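Local coordinates for uncharacterized conserved protein YiiM (Geobacillus stearothermophilus, PDB 5YHH) that probably acts as a molybdenum-cofactor-dependent oxidoreductase of the MOSC family, giving resistance to hydroxylaminopurine, at residues A67-H72 against L98-V103. Numbering follows the deposited sequence.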
# COMPACT_ATOMS: atom_id res chain seq x y z
N ALA A 67 2.27 0.90 2.28
CA ALA A 67 2.03 2.28 2.72
C ALA A 67 0.57 2.49 3.09
O ALA A 67 -0.32 1.90 2.45
CB ALA A 67 2.41 3.26 1.61
N TYR A 68 0.33 3.29 4.12
CA TYR A 68 -1.04 3.58 4.57
C TYR A 68 -1.21 5.06 4.89
O TYR A 68 -0.37 5.64 5.57
CB TYR A 68 -1.44 2.73 5.79
CG TYR A 68 -2.92 2.69 5.92
CD1 TYR A 68 -3.67 1.84 5.13
CD2 TYR A 68 -3.57 3.54 6.79
CE1 TYR A 68 -5.03 1.83 5.22
CE2 TYR A 68 -4.92 3.52 6.91
CZ TYR A 68 -5.66 2.67 6.12
OH TYR A 68 -7.03 2.65 6.19
N PRO A 69 -2.29 5.68 4.37
CA PRO A 69 -2.55 7.07 4.66
C PRO A 69 -2.95 7.31 6.10
O PRO A 69 -4.00 6.83 6.52
CB PRO A 69 -3.72 7.40 3.72
CG PRO A 69 -3.60 6.39 2.59
CD PRO A 69 -3.16 5.17 3.29
N SER A 70 -2.16 8.08 6.84
CA SER A 70 -2.50 8.41 8.24
C SER A 70 -3.87 9.10 8.36
O SER A 70 -4.57 8.99 9.40
CB SER A 70 -1.40 9.29 8.89
OG SER A 70 -1.26 10.56 8.24
N GLU A 71 -4.28 9.81 7.30
CA GLU A 71 -5.55 10.53 7.33
C GLU A 71 -6.68 9.59 7.72
O GLU A 71 -7.60 9.99 8.41
CB GLU A 71 -5.88 11.19 5.98
CG GLU A 71 -4.99 12.40 5.62
CD GLU A 71 -3.68 12.01 4.92
OE1 GLU A 71 -3.32 10.80 4.95
OE2 GLU A 71 -2.99 12.91 4.37
N HIS A 72 -6.61 8.33 7.28
CA HIS A 72 -7.70 7.39 7.53
C HIS A 72 -7.82 6.99 8.99
O HIS A 72 -8.89 6.54 9.42
CB HIS A 72 -7.51 6.14 6.66
CG HIS A 72 -7.56 6.43 5.21
ND1 HIS A 72 -8.30 7.46 4.67
CD2 HIS A 72 -6.94 5.83 4.16
CE1 HIS A 72 -8.15 7.47 3.36
NE2 HIS A 72 -7.32 6.49 3.03
N LEU A 98 -1.04 11.80 0.92
CA LEU A 98 -1.21 10.91 -0.24
C LEU A 98 -2.27 9.87 0.08
O LEU A 98 -2.01 8.93 0.85
CB LEU A 98 0.11 10.22 -0.59
CG LEU A 98 1.24 11.12 -1.16
CD1 LEU A 98 2.60 10.61 -0.77
CD2 LEU A 98 1.16 11.25 -2.68
N THR A 99 -3.47 10.07 -0.46
CA THR A 99 -4.56 9.12 -0.32
C THR A 99 -4.80 8.35 -1.65
O THR A 99 -4.23 8.69 -2.70
CB THR A 99 -5.87 9.81 0.08
OG1 THR A 99 -6.26 10.66 -1.00
CG2 THR A 99 -5.73 10.62 1.37
N GLU A 100 -5.67 7.35 -1.60
CA GLU A 100 -5.94 6.46 -2.74
C GLU A 100 -6.54 7.20 -3.94
O GLU A 100 -6.44 6.74 -5.07
CB GLU A 100 -6.87 5.31 -2.31
CG GLU A 100 -6.28 4.38 -1.25
CD GLU A 100 -6.46 4.90 0.20
OE1 GLU A 100 -6.93 6.07 0.38
OE2 GLU A 100 -6.12 4.16 1.16
N ASP A 101 -7.17 8.36 -3.71
CA ASP A 101 -7.76 9.17 -4.78
C ASP A 101 -6.71 9.96 -5.55
O ASP A 101 -6.94 10.31 -6.70
CB ASP A 101 -8.78 10.19 -4.22
CG ASP A 101 -10.06 9.56 -3.75
OD1 ASP A 101 -10.64 8.68 -4.43
OD2 ASP A 101 -10.53 10.01 -2.68
N ASP A 102 -5.58 10.24 -4.92
CA ASP A 102 -4.54 11.11 -5.49
C ASP A 102 -3.35 10.31 -6.02
O ASP A 102 -2.59 10.84 -6.81
CB ASP A 102 -3.96 12.02 -4.42
CG ASP A 102 -5.00 12.90 -3.76
OD1 ASP A 102 -5.95 13.38 -4.46
OD2 ASP A 102 -4.86 13.08 -2.51
N VAL A 103 -3.15 9.08 -5.54
CA VAL A 103 -2.00 8.28 -5.94
C VAL A 103 -2.41 7.38 -7.10
O VAL A 103 -3.48 6.74 -7.06
CB VAL A 103 -1.51 7.44 -4.75
CG1 VAL A 103 -0.43 6.43 -5.18
CG2 VAL A 103 -1.03 8.35 -3.64
O HOH W 1 -1.13 10.04 3.27
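H72 and E100 join in a His-carboxylate hydrogen bond inside the MOSC domain, tying the start of helix 71-80, just past strand 65-69, to the loop that follows strand 93-96. From CB the chain of E100 runs to CG, set anti to the carbonyl carbon (chi1 -63°), then bends at chi2, and this bend brings the carboxylate across P69, at about a right angle to the proline, edge-on to the NE2 side of the H72 ring. Its carbon CD lies in the plane of the imidazole at the ring edge, 3.4 Å from H72 NE2. E100 OE1 accepts the N-H of H72 NE2 through its syn lone pair at 2.7 Å; the bond is nearly straight, and with the ring and carboxylate planes only 18° apart the pair is almost coplanar. E100 OE2 lies beside the CG-CD side of the proline ring, 3.7 Å from P69 CG, and accepts a bond from the backbone N of G148, so both carboxylate oxygens of this buried residue have partners. Histidine suits its place because NE2 offers an N-H at the ring edge, and the bond helps fix the rotation of the imidazole.

Proline suits its place because its compact ring has CG in contact with both L98 O, at 3.5 Å, and E100 OE2, while P69 CB is 4.5 Å from the methyl CG2 of T99. E71, closer to solvent, has a chain long enough to reach the loop backbone. Its OE2 accepts from the N of G97, whereas E71 OE1 accepts a hydrogen bond from a water 2.9 Å away, and that same water accepts from the backbone N of L98.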